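Local coordinates for protein Ufm1-specific protease (Caenorhabditis elegans, PDB 5EJJ) that cleaves the peptide bond at the C-terminal glycine of the ubiquitin-like modifier UFM1 as a thiol protease and is required to localise some odorant receptors to olfactory cilia, at residues Y135-K149 / R267-R280. Numbering follows the deposited sequence.
Sequences YEWSLRAGREQEDVK and RANNTMMVTVNGIR
Trp137 meets Met272 at the edge of its indole, near the ring plane, with CH2 4.0 Å from Met272 CB. The carbonyl O of Val148 lies over one indole face and CE2 of Tyr135 over the other, both offset toward the rim. The Tyr135 ring likewise uses its edge: its OH, approaching Thr271 from the opposite direction, ends 3.2 Å from OG1 of that threonine. The third flat group is the Arg280 guanidinium, which has CG1 of Val276 over the centre of one face and OE1 of Gln145 at its edge.

That edge contact is the polar link between helices 144-149 and 267-280. Arg280 NE donates to Gln145 OE1 at 2.7 Å with an N-H...O angle of 157°, and NH2 adds a weak second bond to the same oxygen at 3.2 Å. Gln145 reaches toward Arg280 on an extended chain whose CG stands anti to the backbone N (chi1 174°); the two side chains cross at about a right angle, their amide and guanidinium planes inclined to each other. Replacing Gln145 by alanine removes OE1, and the Arg280 guanidinium is then likely to lose this acceptor and turn more freely over Val276.

Deeper in, Val148 supplies the apolar centre: its CG1 sits 3.5 Å from Val276 CG2 and 3.6 Å from Met272 CG, while CG2 faces the methyl of Thr275. Towards the start of helix 144-149, Glu144 CB rests on Ile279 CD1.

The helix axes are almost exactly antiparallel (175°) and approach to 9.7 Å. A type II turn, Arg140 to Arg143, reverses strand 127-139 into helix 144-156, whose Ala151, Ala152 and Leu155 also touch Trp137. Strand 235-247 pairs with strand 127-139 and reaches Thr271 through Thr239, placing both helices against this sheet.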
loop_
_atom_site.group_PDB
_atom_site.type_symbol
_atom_site.label_atom_id
_atom_site.label_comp_id
_atom_site.label_asym_id
_atom_site.label_seq_id
_atom_site.Cartn_x
_atom_site.Cartn_y
_atom_site.Cartn_z
ATOM N N TYR A 135 0.672 17.578 18.515
ATOM C CA TYR A 135 1.478 18.040 19.639
ATOM C C TYR A 135 2.288 19.259 19.261
ATOM O O TYR A 135 2.382 19.613 18.089
ATOM C CB TYR A 135 2.362 16.930 20.219
ATOM C CG TYR A 135 3.104 16.133 19.181
ATOM C CD1 TYR A 135 2.521 15.024 18.582
ATOM C CD2 TYR A 135 4.394 16.479 18.799
ATOM C CE1 TYR A 135 3.194 14.302 17.638
ATOM C CE2 TYR A 135 5.076 15.748 17.855
ATOM C CZ TYR A 135 4.463 14.667 17.277
ATOM O OH TYR A 135 5.127 13.931 16.335
ATOM N N GLU A 136 2.848 19.919 20.262
ATOM C CA GLU A 136 3.608 21.128 20.021
ATOM C C GLU A 136 5.005 21.044 20.640
ATOM O O GLU A 136 5.185 20.526 21.740
ATOM C CB GLU A 136 2.828 22.315 20.553
ATOM C CG GLU A 136 3.519 23.643 20.428
ATOM C CD GLU A 136 2.686 24.754 21.034
ATOM O OE1 GLU A 136 2.214 24.573 22.190
ATOM O OE2 GLU A 136 2.487 25.787 20.347
ATOM N N TRP A 137 5.992 21.537 19.900
ATOM C CA TRP A 137 7.403 21.404 20.265
ATOM C C TRP A 137 8.098 22.731 20.160
ATOM O O TRP A 137 7.967 23.420 19.147
ATOM C CB TRP A 137 8.111 20.465 19.303
ATOM C CG TRP A 137 7.971 19.074 19.659
ATOM C CD1 TRP A 137 7.274 18.583 20.710
ATOM C CD2 TRP A 137 8.544 17.955 18.979
ATOM N NE1 TRP A 137 7.371 17.214 20.740
ATOM C CE2 TRP A 137 8.149 16.793 19.691
ATOM C CE3 TRP A 137 9.350 17.816 17.848
ATOM C CZ2 TRP A 137 8.541 15.492 19.315
ATOM C CZ3 TRP A 137 9.748 16.517 17.475
ATOM C CH2 TRP A 137 9.338 15.372 18.214
ATOM N N SER A 138 8.856 23.079 21.195
ATOM C CA SER A 138 9.592 24.330 21.197
ATOM C C SER A 138 11.090 24.104 21.067
ATOM O O SER A 138 11.687 23.354 21.845
ATOM C CB SER A 138 9.267 25.129 22.446
ATOM O OG SER A 138 8.162 25.975 22.194
ATOM N N LEU A 139 11.684 24.754 20.067
ATOM C CA LEU A 139 13.118 24.644 19.803
ATOM C C LEU A 139 13.889 25.967 19.997
ATOM O O LEU A 139 13.767 26.899 19.193
ATOM C CB LEU A 139 13.339 24.104 18.393
ATOM C CG LEU A 139 12.600 22.800 18.075
ATOM C CD1 LEU A 139 13.163 22.179 16.805
ATOM C CD2 LEU A 139 12.694 21.818 19.230
ATOM N N ARG A 140 14.675 26.026 21.077
ATOM C CA ARG A 140 15.564 27.156 21.385
ATOM C C ARG A 140 16.479 27.492 20.218
ATOM O O ARG A 140 17.104 26.593 19.649
ATOM C CB ARG A 140 16.458 26.812 22.578
ATOM C CG ARG A 140 15.807 26.952 23.911
ATOM C CD ARG A 140 16.040 25.713 24.696
ATOM N NE ARG A 140 17.183 25.818 25.578
ATOM C CZ ARG A 140 17.917 24.775 25.953
ATOM N NH1 ARG A 140 17.632 23.568 25.480
ATOM N NH2 ARG A 140 18.942 24.936 26.788
ATOM N N ALA A 141 16.586 28.782 19.891
ATOM C CA ALA A 141 17.427 29.233 18.780
ATOM C C ALA A 141 18.871 28.707 18.863
ATOM O O ALA A 141 19.570 28.912 19.868
ATOM C CB ALA A 141 17.410 30.738 18.685
ATOM N N GLY A 142 19.287 28.005 17.803
ATOM C CA GLY A 142 20.608 27.402 17.721
ATOM C C GLY A 142 20.683 26.090 18.476
ATOM O O GLY A 142 21.685 25.370 18.422
ATOM N N ARG A 143 19.616 25.781 19.196
ATOM C CA ARG A 143 19.568 24.556 19.967
ATOM C C ARG A 143 18.454 23.651 19.470
ATOM O O ARG A 143 17.974 22.783 20.206
ATOM C CB ARG A 143 19.393 24.872 21.450
ATOM C CG ARG A 143 20.690 25.243 22.141
ATOM C CD ARG A 143 20.479 25.475 23.611
ATOM N NE ARG A 143 21.740 25.604 24.322
ATOM C CZ ARG A 143 22.277 24.628 25.044
ATOM N NH1 ARG A 143 21.649 23.458 25.143
ATOM N NH2 ARG A 143 23.435 24.824 25.671
ATOM N N GLU A 144 18.064 23.857 18.210
ATOM C CA GLU A 144 16.976 23.111 17.576
ATOM C C GLU A 144 17.183 21.594 17.647
ATOM O O GLU A 144 16.256 20.833 17.954
ATOM C CB GLU A 144 16.804 23.546 16.113
ATOM C CG GLU A 144 16.208 24.933 15.904
ATOM C CD GLU A 144 17.242 26.043 16.021
ATOM O OE1 GLU A 144 18.414 25.741 16.349
ATOM O OE2 GLU A 144 16.886 27.222 15.780
ATOM N N GLN A 145 18.406 21.164 17.372
ATOM C CA GLN A 145 18.716 19.748 17.371
ATOM C C GLN A 145 18.509 19.051 18.713
ATOM O O GLN A 145 17.904 18.002 18.776
ATOM C CB GLN A 145 20.141 19.529 16.873
ATOM C CG GLN A 145 20.602 18.095 16.967
ATOM C CD GLN A 145 21.675 17.757 15.951
ATOM O OE1 GLN A 145 22.111 16.602 15.862
ATOM N NE2 GLN A 145 22.102 18.758 15.170
ATOM N N GLU A 146 19.006 19.609 19.800
ATOM C CA GLU A 146 18.960 18.833 21.027
ATOM C C GLU A 146 17.638 18.939 21.773
ATOM O O GLU A 146 17.316 18.100 22.641
ATOM C CB GLU A 146 20.153 19.145 21.928
ATOM C CG GLU A 146 21.281 18.120 21.748
ATOM C CD GLU A 146 20.772 16.667 21.600
ATOM O OE1 GLU A 146 20.993 16.067 20.516
ATOM O OE2 GLU A 146 20.168 16.130 22.568
ATOM N N ASP A 147 16.871 19.967 21.425
ATOM C CA ASP A 147 15.544 20.138 21.993
ATOM C C ASP A 147 14.566 19.174 21.359
ATOM O O ASP A 147 13.863 18.452 22.079
ATOM C CB ASP A 147 15.057 21.569 21.825
ATOM C CG ASP A 147 15.728 22.520 22.781
ATOM O OD1 ASP A 147 16.164 22.073 23.872
ATOM O OD2 ASP A 147 15.816 23.714 22.430
ATOM N N VAL A 148 14.530 19.154 20.022
ATOM C CA VAL A 148 13.679 18.201 19.293
ATOM C C VAL A 148 13.890 16.763 19.774
ATOM O O VAL A 148 12.929 16.025 19.973
ATOM C CB VAL A 148 13.842 18.306 17.755
ATOM C CG1 VAL A 148 14.172 16.970 17.154
ATOM C CG2 VAL A 148 12.568 18.808 17.134
ATOM N N LYS A 149 15.141 16.382 19.993
ATOM C CA LYS A 149 15.427 15.112 20.617
ATOM C C LYS A 149 14.761 15.059 22.008
ATOM O O LYS A 149 14.037 14.124 22.318
ATOM C CB LYS A 149 16.945 14.902 20.681
ATOM C CG LYS A 149 17.413 13.553 21.230
ATOM C CD LYS A 149 18.908 13.341 20.939
ATOM C CE LYS A 149 19.533 12.205 21.763
ATOM N NZ LYS A 149 19.844 12.555 23.184
ATOM N N ARG A 267 5.727 7.283 15.971
ATOM C CA ARG A 267 5.453 8.414 15.106
ATOM C C ARG A 267 6.170 9.675 15.573
ATOM O O ARG A 267 6.600 10.475 14.753
ATOM C CB ARG A 267 3.956 8.685 15.071
ATOM C CG ARG A 267 3.160 7.729 14.262
ATOM C CD ARG A 267 3.090 8.205 12.839
ATOM N NE ARG A 267 2.328 7.264 12.030
ATOM C CZ ARG A 267 2.191 7.345 10.714
ATOM N NH1 ARG A 267 2.774 8.328 10.033
ATOM N NH2 ARG A 267 1.475 6.424 10.081
ATOM N N ALA A 268 6.257 9.878 16.889
ATOM C CA ALA A 268 6.966 11.047 17.411
ATOM C C ALA A 268 8.459 10.923 17.107
ATOM O O ALA A 268 9.051 11.838 16.555
ATOM C CB ALA A 268 6.732 11.221 18.881
ATOM N N ASN A 269 9.052 9.781 17.437
ATOM C CA ASN A 269 10.441 9.528 17.112
ATOM C C ASN A 269 10.732 9.689 15.622
ATOM O O ASN A 269 11.779 10.192 15.236
ATOM C CB ASN A 269 10.836 8.130 17.566
ATOM C CG ASN A 269 10.708 7.944 19.078
ATOM O OD1 ASN A 269 10.765 8.910 19.851
ATOM N ND2 ASN A 269 10.536 6.691 19.508
ATOM N N ASN A 270 9.797 9.260 14.784
ATOM C CA ASN A 270 9.944 9.397 13.350
ATOM C C ASN A 270 9.967 10.850 12.931
ATOM O O ASN A 270 10.760 11.222 12.082
ATOM C CB ASN A 270 8.816 8.678 12.618
ATOM C CG ASN A 270 9.225 8.224 11.219
ATOM O OD1 ASN A 270 9.026 8.937 10.226
ATOM N ND2 ASN A 270 9.818 7.033 11.137
ATOM N N THR A 271 9.092 11.666 13.525
ATOM C CA THR A 271 9.022 13.110 13.252
ATOM C C THR A 271 10.303 13.777 13.705
ATOM O O THR A 271 10.855 14.642 13.027
ATOM C CB THR A 271 7.883 13.768 14.040
ATOM O OG1 THR A 271 6.625 13.221 13.618
ATOM C CG2 THR A 271 7.886 15.285 13.838
ATOM N N MET A 272 10.756 13.353 14.878
ATOM C CA MET A 272 11.989 13.821 15.470
ATOM C C MET A 272 13.132 13.575 14.499
ATOM O O MET A 272 13.868 14.494 14.139
ATOM C CB MET A 272 12.223 13.073 16.779
ATOM C CG MET A 272 13.523 13.418 17.506
ATOM S SD MET A 272 14.791 12.117 17.557
ATOM C CE MET A 272 15.920 12.755 16.325
ATOM N N MET A 273 13.260 12.335 14.052
ATOM C CA MET A 273 14.354 11.972 13.171
ATOM C C MET A 273 14.341 12.693 11.809
ATOM O O MET A 273 15.396 13.068 11.303
ATOM C CB MET A 273 14.428 10.458 12.997
ATOM C CG MET A 273 15.024 9.728 14.184
ATOM S SD MET A 273 15.011 7.917 14.015
ATOM C CE MET A 273 14.011 7.471 15.430
ATOM N N VAL A 274 13.175 12.893 11.211
ATOM C CA VAL A 274 13.138 13.527 9.899
ATOM C C VAL A 274 13.493 14.986 10.068
ATOM O O VAL A 274 14.221 15.562 9.271
ATOM C CB VAL A 274 11.746 13.442 9.246
ATOM C CG1 VAL A 274 11.798 13.985 7.850
ATOM C CG2 VAL A 274 11.292 12.016 9.173
ATOM N N THR A 275 12.963 15.579 11.126
ATOM C CA THR A 275 13.215 16.979 11.438
ATOM C C THR A 275 14.694 17.271 11.661
ATOM O O THR A 275 15.249 18.142 11.009
ATOM C CB THR A 275 12.416 17.403 12.666
ATOM O OG1 THR A 275 11.020 17.331 12.346
ATOM C CG2 THR A 275 12.773 18.816 13.048
ATOM N N VAL A 276 15.314 16.537 12.584
ATOM C CA VAL A 276 16.748 16.650 12.820
ATOM C C VAL A 276 17.529 16.540 11.511
ATOM O O VAL A 276 18.352 17.393 11.211
ATOM C CB VAL A 276 17.261 15.594 13.838
ATOM C CG1 VAL A 276 18.758 15.368 13.686
ATOM C CG2 VAL A 276 16.942 16.021 15.252
ATOM N N ASN A 277 17.259 15.496 10.734
ATOM C CA ASN A 277 17.868 15.305 9.424
ATOM C C ASN A 277 17.820 16.557 8.547
ATOM O O ASN A 277 18.824 16.957 7.971
ATOM C CB ASN A 277 17.170 14.147 8.699
ATOM C CG ASN A 277 17.988 13.591 7.542
ATOM O OD1 ASN A 277 19.014 12.950 7.765
ATOM N ND2 ASN A 277 17.529 13.816 6.302
ATOM N N GLY A 278 16.657 17.175 8.435
ATOM C CA GLY A 278 16.528 18.378 7.629
ATOM C C GLY A 278 17.259 19.584 8.215
ATOM O O GLY A 278 17.673 20.488 7.495
ATOM N N ILE A 279 17.407 19.603 9.533
ATOM C CA ILE A 279 18.149 20.655 10.207
ATOM C C ILE A 279 19.634 20.531 9.877
ATOM O O ILE A 279 20.247 21.487 9.407
ATOM C CB ILE A 279 17.943 20.578 11.727
ATOM C CG1 ILE A 279 16.599 21.178 12.121
ATOM C CG2 ILE A 279 19.054 21.282 12.475
ATOM C CD1 ILE A 279 16.337 21.017 13.599
ATOM N N ARG A 280 20.192 19.347 10.113
ATOM C CA ARG A 280 21.580 19.035 9.780
ATOM C C ARG A 280 21.887 19.236 8.294
ATOM O O ARG A 280 23.042 19.397 7.892
ATOM C CB ARG A 280 21.900 17.586 10.142
ATOM C CG ARG A 280 21.636 17.199 11.572
ATOM C CD ARG A 280 22.907 16.656 12.164
ATOM N NE ARG A 280 22.675 15.793 13.314
ATOM C CZ ARG A 280 22.442 14.483 13.236
ATOM N NH1 ARG A 280 22.394 13.884 12.046
ATOM N NH2 ARG A 280 22.258 13.772 14.351
#